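Local coordinates for protein polyporopepsin (Irpex lacteus, PDB 1WKR) that cleaves peptide bonds as a pepsin-family aspartic endopeptidase of broad specificity with milk-clotting activity, at residues Lys44-Thr49 with Thr71-Thr76; Thr55-Ser60 with Leu117-Ser122; Ser67-Glu72 with Ala92-Gly97. One frame throughout, in Å; residues are numbered along the deposited sequence.

How the contacts relate
The three contacts lie on the same side of the molecule and meet along strand 67-79. Contact 3 pairs the beginning of that strand with 92-97, in the hairpin of strands 67-79 and 82-96, contact 1 takes up the strand at Thr-71 and Glu-72, and contact 2 pairs the neighbouring strand 57-62 with the short strand 117-118. Their centres are about 13 Å apart for contacts 2 and 3 and for contacts 1 and 3, and about 16 Å for contacts 1 and 2. A sulfate, probably from the crystallisation liquor, touches all three through Thr-71, Lys-58 and Ser-93. Contact 3 comes nearest the catalytic centre: the side chain of Phe-68 is about 9 Å from that of Asp-32.

Contact 1: residues Lys44-Thr49 with Thr71-Thr76; sequences KSYVKT and TEYTDT. With SO4 (sulfate ion), chain D.
Tyr-46 carries most of this contact, reaching both Tyr-73 and Asp-75 from a loop with no regular structure. Its CG stands anti to the backbone N (chi1 -179°), which sends the ring toward strand 67-79. There CE2 sits over the centre of one Tyr-73 face, 3.8 Å from CG of Tyr-73, in an edge-to-face (T-shaped) pair with centroids 5.1 Å apart and planes at 64°. The hydroxyl goes on to the carboxylate: Tyr-46 OH donates to OD2 of Asp-75 at 2.6 Å, meeting it on the anti side and 22° out of the carboxylate plane. Ser-52 is a second polar partner of that hydroxyl. Val-47 contributes its backbone, since a water 2.8 Å from Val-47 O donates to it and also to Asp-75 OD2. The aliphatic chain of Lys-48 is extended beyond CG and crosses Tyr-73 at about a right angle, bringing NZ to OH of Tyr-73 at 3.0 Å as donor. An alanine in place of Tyr-73 would remove the face under Tyr-46 CE2 and would probably leave the Lys-48 ammonium without this acceptor and the Tyr-46 ring freer to shift. Thr-49 closes the loop segment: its OG1 donates to the same water at 2.8 Å and also bonds to the backbone N of Ser-22. The carboxylate is tied on its other oxygen too, where Asp-75 OD1 accepts from the N of Thr-76 at 2.8 Å and bonds to Thr-51 OG1. The contact thus fastens the loop between strands 39-40 and 53-55 onto strand 67-79, with Tyr-46 also packing on Val-91 of strand 82-96, Tyr-27 of strand 25-32 and Val-20 of strand 14-20.

Contact 2: residues Thr55-Ser60 with Leu117-Ser122; sequences TSDKVS and LSPHTS. With SO4 (sulfate ion), chain H; SO4 (sulfate ion), chain D.
Asp-57 and His-120 both carry CG anti to the carbonyl carbon (chi1 -67° and -70°), and these torsions turn the carboxylate and the imidazole into each other across the end of a short antiparallel pairing. His-120 ND1 donates to OD1 of Asp-57 at 2.7 Å, on the syn side of the carboxylate, whose plane stands 89° from the ring. Weak, longer bonds run from ND1 to the other oxygen, OD2, and from the backbone N of His-120 to OD1, so the main chain adds only a slight grip to the ND1 bond. The negative charge would be expected to favour a protonated ring. Ser-56 OG comes up to the ring edge, 3.1 Å from CE1 of His-120. The cis peptide before Pro-119 turns the chain here, laying the proline CD 3.4 Å from Asp-57 OD1, while its CG covers part of one face of the imidazole.

Behind this pair lies a short antiparallel ladder of two bridged pairs. Lys-58 N donates to Ser-118 O at 2.8 Å, and Ser-118 N returns a bond to Lys-58 O at 2.9 Å. Val-59 and Leu-117 form the adjoining non-hydrogen-bonded pair, with Val-59 CB 4.1 Å from CD2 of Leu-117.

Strand 117-118 thus adds a short antiparallel edge, away from the active site, to strand 57-62, which forms the flap hairpin of the pepsin fold with strand 67-79. Val-59 and Leu-117 pack inward on Glu-72 of that strand, Val-59 also touches Phe-68, and Leu-117 reaches Ile-125 in the following loop.

Contact 3: residues Ser67-Glu72 with Ala92-Gly97; sequences SFSGTE and ASRDSG. With SO4 (sulfate ion), chain D; SO4 (sulfate ion), chain F; SO4 (sulfate ion), chain G.
Ser-69 O accepts from two backbone donors, Ser-93 N at 2.9 Å and Arg-94 N at 3.1 Å, which makes a classic beta bulge: two residues of one strand face one of the other. From there the pairing is regular, with Ser-69 N bonded to Arg-94 O, and Ser-67 and Ser-96 exchanging a further pair of bonds, each 3.0 Å between N and O. On one side Phe-68 CD2 rests on CB of Ala-92, 3.7 Å away; on the other, Ser-69 OG lies 3.6 Å from CB of Arg-94. At Gly-70 the strands come within 4.2 Å, CA to CA of Ala-92, and a beta carbon on the glycine would collide with that residue.

One shell out, Trp-39 stacks on the Phe-68 ring and touches Ala-92. A water bridges OG of Ser-69 and Ser-93. Strand 67-79 is shared, pairing also with 57-62 in the flap hairpin.

Sulfates take up donors along 92-97 and at Thr-71: Ser-93 OG and Thr-71 OG1 hold one, Arg-94 NH1 and Asp-95 N another, Gly-97 N a third. Probably from the crystallisation liquor, they are consistent with available N-H and hydroxyl donors and imply no physiological ligand.

Contact 1: residues Lys44-Thr49 with Thr71-Thr76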
loop_
_atom_site.group_PDB
_atom_site.type_symbol
_atom_site.label_atom_id
_atom_site.label_comp_id
_atom_site.label_asym_id
_atom_site.label_seq_id
_atom_site.Cartn_x
_atom_site.Cartn_y
_atom_site.Cartn_z
ATOM N N LYS A 44 -7.836 15.610 12.756
ATOM C CA LYS A 44 -7.307 16.462 13.867
ATOM C C LYS A 44 -6.546 17.627 13.278
ATOM O O LYS A 44 -5.731 17.534 12.346
ATOM C CB LYS A 44 -6.318 15.647 14.667
ATOM C CG LYS A 44 -6.975 14.478 15.391
ATOM C CD LYS A 44 -5.852 13.594 16.077
ATOM C CE LYS A 44 -6.308 12.488 16.927
ATOM N NZ LYS A 44 -5.676 12.321 18.154
ATOM N N SER A 45 -6.679 18.828 13.902
ATOM C CA SER A 45 -5.890 19.984 13.552
ATOM C C SER A 45 -4.406 19.690 13.949
ATOM O O SER A 45 -4.139 19.038 14.932
ATOM C CB SER A 45 -6.366 21.188 14.355
ATOM O OG SER A 45 -7.720 21.460 14.047
ATOM N N TYR A 46 -3.544 20.322 13.170
ATOM C CA TYR A 46 -2.097 20.272 13.476
ATOM C C TYR A 46 -1.838 21.032 14.785
ATOM O O TYR A 46 -2.058 22.242 14.858
ATOM C CB TYR A 46 -1.317 20.915 12.362
ATOM C CG TYR A 46 0.186 20.941 12.495
ATOM C CD1 TYR A 46 0.889 19.912 13.113
ATOM C CD2 TYR A 46 0.908 21.996 11.939
ATOM C CE1 TYR A 46 2.277 19.948 13.203
ATOM C CE2 TYR A 46 2.282 22.025 12.021
ATOM C CZ TYR A 46 2.926 21.023 12.624
ATOM O OH TYR A 46 4.336 21.093 12.634
ATOM N N VAL A 47 -1.329 20.330 15.771
ATOM C CA VAL A 47 -0.973 20.952 17.089
ATOM C C VAL A 47 0.461 21.385 17.003
ATOM O O VAL A 47 1.413 20.527 16.897
ATOM C CB VAL A 47 -1.197 19.968 18.165
ATOM C CG1 VAL A 47 -0.806 20.634 19.519
ATOM C CG2 VAL A 47 -2.711 19.569 18.195
ATOM N N LYS A 48 0.740 22.674 17.005
ATOM C CA LYS A 48 2.067 23.244 16.820
ATOM C C LYS A 48 2.754 23.372 18.157
ATOM O O LYS A 48 2.269 24.026 19.117
ATOM C CB LYS A 48 1.953 24.617 16.167
ATOM C CG LYS A 48 1.454 24.436 14.723
ATOM C CD LYS A 48 1.425 25.837 14.021
ATOM C CE LYS A 48 0.924 25.695 12.565
ATOM N NZ LYS A 48 0.905 27.057 11.925
ATOM N N THR A 49 3.914 22.746 18.304
ATOM C CA THR A 49 4.721 22.794 19.497
ATOM C C THR A 49 6.045 23.367 19.134
ATOM O O THR A 49 6.325 23.797 18.030
ATOM C CB THR A 49 4.915 21.376 20.086
ATOM O OG1 THR A 49 5.687 20.571 19.132
ATOM C CG2 THR A 49 3.595 20.694 20.338
ATOM N N THR A 71 0.521 23.339 3.447
ATOM C CA THR A 71 1.823 24.022 3.722
ATOM C C THR A 71 2.768 22.955 4.319
ATOM O O THR A 71 2.317 22.100 5.086
ATOM C CB THR A 71 1.581 25.105 4.777
ATOM O OG1 THR A 71 0.821 26.160 4.104
ATOM C CG2 THR A 71 2.821 25.745 5.289
ATOM N N GLU A 72 4.033 23.062 3.916
ATOM C CA GLU A 72 5.077 22.138 4.418
ATOM C C GLU A 72 5.705 22.677 5.671
ATOM O O GLU A 72 6.102 23.900 5.704
ATOM C CB GLU A 72 6.087 21.881 3.337
ATOM C CG GLU A 72 6.994 20.678 3.559
ATOM C CD GLU A 72 6.273 19.352 3.350
ATOM O OE1 GLU A 72 5.146 19.261 2.864
ATOM O OE2 GLU A 72 6.947 18.258 3.651
ATOM N N TYR A 73 5.928 21.886 6.667
ATOM C CA TYR A 73 6.604 22.192 7.941
ATOM C C TYR A 73 7.689 21.196 8.165
ATOM O O TYR A 73 7.705 20.133 7.553
ATOM C CB TYR A 73 5.602 22.097 9.078
ATOM C CG TYR A 73 4.530 23.138 9.116
ATOM C CD1 TYR A 73 3.409 23.036 8.337
ATOM C CD2 TYR A 73 4.680 24.300 9.911
ATOM C CE1 TYR A 73 2.393 24.004 8.358
ATOM C CE2 TYR A 73 3.656 25.293 9.931
ATOM C CZ TYR A 73 2.563 25.084 9.153
ATOM O OH TYR A 73 1.600 26.101 9.183
ATOM N N THR A 74 8.592 21.445 9.139
ATOM C CA THR A 74 9.378 20.396 9.746
ATOM C C THR A 74 8.912 20.186 11.161
ATOM O O THR A 74 8.451 21.152 11.846
ATOM C CB THR A 74 10.850 20.571 9.615
ATOM O OG1 THR A 74 11.224 21.800 10.327
ATOM C CG2 THR A 74 11.342 20.708 8.216
ATOM N N ASP A 75 9.028 18.993 11.684
ATOM C CA ASP A 75 8.603 18.690 13.035
ATOM C C ASP A 75 9.215 17.363 13.486
ATOM O O ASP A 75 9.812 16.621 12.645
ATOM C CB ASP A 75 7.052 18.629 13.118
ATOM C CG ASP A 75 6.540 19.117 14.468
ATOM O OD1 ASP A 75 7.161 18.875 15.493
ATOM O OD2 ASP A 75 5.387 19.633 14.507
ATOM N N THR A 76 9.115 17.051 14.747
ATOM C CA THR A 76 9.608 15.771 15.288
ATOM C C THR A 76 8.509 14.763 15.117
ATOM O O THR A 76 7.373 14.948 15.586
ATOM C CB THR A 76 9.973 15.936 16.747
ATOM O OG1 THR A 76 11.125 16.797 16.785
ATOM C CG2 THR A 76 10.391 14.615 17.388
HETATM S S SO4 D . -2.446 26.961 3.277
HETATM O O1 SO4 D . -2.947 27.744 4.651
HETATM O O2 SO4 D . -1.791 25.716 3.795
HETATM O O3 SO4 D . -3.613 26.630 2.542
HETATM O O4 SO4 D . -1.524 27.729 2.539
HETATM O O HOH W 1 4.253 20.331 16.771
#

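Contact 2: residues Thr55-Ser60 with Leu117-Ser122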
loop_
_atom_site.group_PDB
_atom_site.type_symbol
_atom_site.label_atom_id
_atom_site.label_comp_id
_atom_site.label_asym_id
_atom_site.label_seq_id
_atom_site.Cartn_x
_atom_site.Cartn_y
_atom_site.Cartn_z
ATOM N N THR A 55 8.397 26.151 6.714
ATOM C CA THR A 55 9.296 26.219 5.602
ATOM C C THR A 55 8.789 27.295 4.600
ATOM O O THR A 55 7.848 27.912 4.847
ATOM C CB THR A 55 9.457 24.883 4.850
ATOM O OG1 THR A 55 8.227 24.642 4.061
ATOM C CG2 THR A 55 9.625 23.707 5.769
ATOM N N SER A 56 9.589 27.422 3.491
ATOM C CA SER A 56 9.165 28.413 2.494
ATOM C C SER A 56 8.178 27.887 1.481
ATOM O O SER A 56 7.727 28.574 0.576
ATOM C CB SER A 56 10.397 28.782 1.701
ATOM O OG SER A 56 10.966 27.758 1.025
ATOM N N ASP A 57 7.706 26.610 1.650
ATOM C CA ASP A 57 6.931 25.924 0.591
ATOM C C ASP A 57 5.532 25.599 0.986
ATOM O O ASP A 57 5.203 25.211 2.122
ATOM C CB ASP A 57 7.630 24.608 0.267
ATOM C CG ASP A 57 8.965 24.808 -0.382
ATOM O OD1 ASP A 57 9.043 25.537 -1.442
ATOM O OD2 ASP A 57 9.965 24.250 0.082
ATOM N N LYS A 58 4.668 25.658 -0.024
ATOM C CA LYS A 58 3.355 24.942 -0.017
ATOM C C LYS A 58 3.608 23.551 -0.623
ATOM O O LYS A 58 4.623 23.298 -1.232
ATOM C CB LYS A 58 2.331 25.710 -0.886
ATOM C CG LYS A 58 2.094 27.193 -0.439
ATOM C CD LYS A 58 1.707 27.216 0.933
ATOM C CE LYS A 58 1.170 28.746 1.346
ATOM N NZ LYS A 58 0.823 28.782 2.746
ATOM N N VAL A 59 2.586 22.695 -0.411
ATOM C CA VAL A 59 2.710 21.304 -0.848
ATOM C C VAL A 59 1.370 20.852 -1.408
ATOM O O VAL A 59 0.310 21.302 -0.969
ATOM C CB VAL A 59 3.206 20.377 0.333
ATOM C CG1 VAL A 59 2.213 20.374 1.484
ATOM C CG2 VAL A 59 3.467 18.969 -0.155
ATOM N N SER A 60 1.437 19.982 -2.419
ATOM C CA SER A 60 0.218 19.455 -3.111
ATOM C C SER A 60 0.586 18.077 -3.662
ATOM O O SER A 60 1.590 17.914 -4.274
ATOM C CB SER A 60 -0.072 20.453 -4.343
ATOM O OG SER A 60 -1.149 20.023 -5.021
ATOM N N LEU A 117 6.377 20.349 -3.947
ATOM C CA LEU A 117 6.566 21.639 -3.232
ATOM C C LEU A 117 6.476 22.802 -4.299
ATOM O O LEU A 117 6.893 22.688 -5.392
ATOM C CB LEU A 117 7.926 21.711 -2.607
ATOM C CG LEU A 117 8.215 20.644 -1.488
ATOM C CD1 LEU A 117 9.695 20.701 -1.060
ATOM C CD2 LEU A 117 7.253 20.803 -0.327
ATOM N N SER A 118 5.985 23.917 -3.732
ATOM C CA SER A 118 5.956 25.171 -4.544
ATOM C C SER A 118 6.387 26.297 -3.584
ATOM O O SER A 118 5.822 26.396 -2.506
ATOM C CB SER A 118 4.582 25.452 -5.029
ATOM O OG SER A 118 4.548 26.690 -5.772
ATOM N N PRO A 119 7.345 27.141 -3.983
ATOM C CA PRO A 119 7.880 27.279 -5.364
ATOM C C PRO A 119 9.004 26.387 -5.690
ATOM O O PRO A 119 9.486 26.325 -6.852
ATOM C CB PRO A 119 8.435 28.711 -5.355
ATOM C CG PRO A 119 8.900 28.952 -3.892
ATOM C CD PRO A 119 7.784 28.249 -3.075
ATOM N N HIS A 120 9.491 25.470 -4.766
ATOM C CA HIS A 120 10.689 24.685 -5.044
ATOM C C HIS A 120 10.284 23.369 -5.737
ATOM O O HIS A 120 10.355 22.270 -5.116
ATOM C CB HIS A 120 11.374 24.434 -3.714
ATOM C CG HIS A 120 11.985 25.682 -3.140
ATOM N ND1 HIS A 120 11.513 26.323 -2.085
ATOM C CD2 HIS A 120 13.107 26.398 -3.650
ATOM C CE1 HIS A 120 12.265 27.472 -1.790
ATOM N NE2 HIS A 120 13.140 27.506 -2.751
ATOM N N THR A 121 9.982 23.449 -7.013
ATOM C CA THR A 121 9.336 22.328 -7.739
ATOM C C THR A 121 10.358 21.301 -8.065
ATOM O O THR A 121 9.849 20.177 -8.458
ATOM C CB THR A 121 8.571 22.867 -9.018
ATOM O OG1 THR A 121 9.408 23.589 -9.698
ATOM C CG2 THR A 121 7.520 23.820 -8.493
ATOM N N SER A 122 11.599 21.462 -7.941
ATOM C CA SER A 122 12.536 20.414 -8.169
ATOM C C SER A 122 13.129 19.787 -6.934
ATOM O O SER A 122 13.944 18.886 -6.998
ATOM C CB SER A 122 13.815 20.891 -9.054
ATOM O OG SER A 122 14.694 21.654 -8.187
HETATM S S SO4 H . 13.983 24.395 -7.043
HETATM O O1 SO4 H . 13.303 23.302 -6.286
HETATM O O2 SO4 H . 14.252 24.058 -8.406
HETATM O O3 SO4 H . 13.248 25.921 -6.914
HETATM O O4 SO4 H . 15.375 24.759 -6.223
HETATM S S SO4 D . -2.446 26.961 3.277
HETATM O O1 SO4 D . -2.947 27.744 4.651
HETATM O O2 SO4 D . -1.791 25.716 3.795
HETATM O O3 SO4 D . -3.613 26.630 2.542
HETATM O O4 SO4 D . -1.524 27.729 2.539
#

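Contact 3: residues Ser67-Glu72 with Ala92-Gly97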
loop_
_atom_site.group_PDB
_atom_site.type_symbol
_atom_site.label_atom_id
_atom_site.label_comp_id
_atom_site.label_asym_id
_atom_site.label_seq_id
_atom_site.Cartn_x
_atom_site.Cartn_y
_atom_site.Cartn_z
ATOM N N SER A 67 -6.835 13.728 -3.058
ATOM C CA SER A 67 -5.832 14.793 -3.234
ATOM C C SER A 67 -5.713 15.513 -1.903
ATOM O O SER A 67 -6.579 15.455 -1.041
ATOM C CB SER A 67 -6.236 15.828 -4.292
ATOM O OG SER A 67 -7.414 16.368 -3.978
ATOM N N PHE A 68 -4.613 16.264 -1.746
ATOM C CA PHE A 68 -4.505 17.248 -0.651
ATOM C C PHE A 68 -3.601 18.381 -1.096
ATOM O O PHE A 68 -2.755 18.234 -1.943
ATOM C CB PHE A 68 -4.039 16.617 0.708
ATOM C CG PHE A 68 -2.541 16.728 0.942
ATOM C CD1 PHE A 68 -1.653 15.822 0.391
ATOM C CD2 PHE A 68 -2.014 17.790 1.694
ATOM C CE1 PHE A 68 -0.290 15.944 0.654
ATOM C CE2 PHE A 68 -0.656 17.909 1.925
ATOM C CZ PHE A 68 0.222 17.013 1.375
ATOM N N SER A 69 -3.768 19.503 -0.430
ATOM C CA SER A 69 -2.784 20.590 -0.566
ATOM C C SER A 69 -2.752 21.320 0.778
ATOM O O SER A 69 -3.684 21.371 1.526
ATOM C CB SER A 69 -3.109 21.505 -1.762
ATOM O OG SER A 69 -4.350 21.991 -1.623
ATOM N N GLY A 70 -1.609 22.006 0.948
ATOM C CA GLY A 70 -1.410 22.778 2.201
ATOM C C GLY A 70 -0.044 23.392 2.235
ATOM O O GLY A 70 0.500 23.853 1.253
ATOM N N THR A 71 0.521 23.339 3.447
ATOM C CA THR A 71 1.823 24.022 3.722
ATOM C C THR A 71 2.768 22.955 4.319
ATOM O O THR A 71 2.317 22.100 5.086
ATOM C CB THR A 71 1.581 25.105 4.777
ATOM O OG1 THR A 71 0.821 26.160 4.104
ATOM C CG2 THR A 71 2.821 25.745 5.289
ATOM N N GLU A 72 4.033 23.062 3.916
ATOM C CA GLU A 72 5.077 22.138 4.418
ATOM C C GLU A 72 5.705 22.677 5.671
ATOM O O GLU A 72 6.102 23.900 5.704
ATOM C CB GLU A 72 6.087 21.881 3.337
ATOM C CG GLU A 72 6.994 20.678 3.559
ATOM C CD GLU A 72 6.273 19.352 3.350
ATOM O OE1 GLU A 72 5.146 19.261 2.864
ATOM O OE2 GLU A 72 6.947 18.258 3.651
ATOM N N ALA A 92 -2.399 19.725 5.701
ATOM C CA ALA A 92 -3.426 20.007 4.649
ATOM C C ALA A 92 -4.366 21.128 5.082
ATOM O O ALA A 92 -4.887 21.107 6.239
ATOM C CB ALA A 92 -4.264 18.718 4.427
ATOM N N SER A 93 -4.598 22.029 4.159
ATOM C CA SER A 93 -5.788 23.001 4.257
ATOM C C SER A 93 -6.896 22.542 3.358
ATOM O O SER A 93 -8.010 23.031 3.520
ATOM C CB SER A 93 -5.339 24.372 3.925
ATOM O OG SER A 93 -4.793 24.463 2.657
ATOM N N ARG A 94 -6.603 21.687 2.389
ATOM C CA ARG A 94 -7.640 21.069 1.514
ATOM C C ARG A 94 -7.349 19.560 1.493
ATOM O O ARG A 94 -6.209 19.208 1.305
ATOM C CB ARG A 94 -7.565 21.655 0.042
ATOM C CG ARG A 94 -7.869 23.185 -0.082
ATOM C CD ARG A 94 -9.196 23.555 0.509
ATOM N NE ARG A 94 -9.414 25.009 0.557
ATOM C CZ ARG A 94 -9.889 25.562 1.837
ATOM N NH1 ARG A 94 -10.482 24.723 2.880
ATOM N NH2 ARG A 94 -9.911 26.832 2.067
ATOM N N ASP A 95 -8.389 18.729 1.530
ATOM C CA ASP A 95 -8.153 17.266 1.275
ATOM C C ASP A 95 -9.466 16.621 0.851
ATOM O O ASP A 95 -10.577 17.042 1.285
ATOM C CB ASP A 95 -7.572 16.546 2.529
ATOM C CG ASP A 95 -8.512 16.592 3.657
ATOM O OD1 ASP A 95 -8.548 17.503 4.451
ATOM O OD2 ASP A 95 -9.328 15.580 3.807
ATOM N N SER A 96 -9.356 15.626 0.021
ATOM C CA SER A 96 -10.504 14.787 -0.454
ATOM C C SER A 96 -10.013 13.341 -0.535
ATOM O O SER A 96 -8.958 13.091 -1.082
ATOM C CB SER A 96 -10.945 15.285 -1.783
ATOM O OG SER A 96 -11.341 16.654 -1.766
ATOM N N GLY A 97 -10.882 12.430 -0.119
ATOM C CA GLY A 97 -10.583 10.984 -0.259
ATOM C C GLY A 97 -10.031 10.316 1.010
ATOM O O GLY A 97 -9.640 9.138 1.000
HETATM S S SO4 D . -2.446 26.961 3.277
HETATM O O1 SO4 D . -2.947 27.744 4.651
HETATM O O2 SO4 D . -1.791 25.716 3.795
HETATM O O3 SO4 D . -3.613 26.630 2.542
HETATM O O4 SO4 D . -1.524 27.729 2.539
HETATM S S SO4 F . -11.790 20.602 1.694
HETATM O O1 SO4 F . -13.093 19.728 1.928
HETATM O O2 SO4 F . -11.129 20.489 0.504
HETATM O O3 SO4 F . -12.160 22.072 1.975
HETATM O O4 SO4 F . -10.802 20.088 2.794
HETATM S S SO4 G . -14.224 13.901 0.852
HETATM O O1 SO4 G . -14.462 14.823 -0.532
HETATM O O2 SO4 G . -15.778 13.800 1.451
HETATM O O3 SO4 G . -13.726 12.505 0.537
HETATM O O4 SO4 G . -13.447 14.681 2.084
HETATM O O HOH W 2 -4.241 24.224 -0.005
#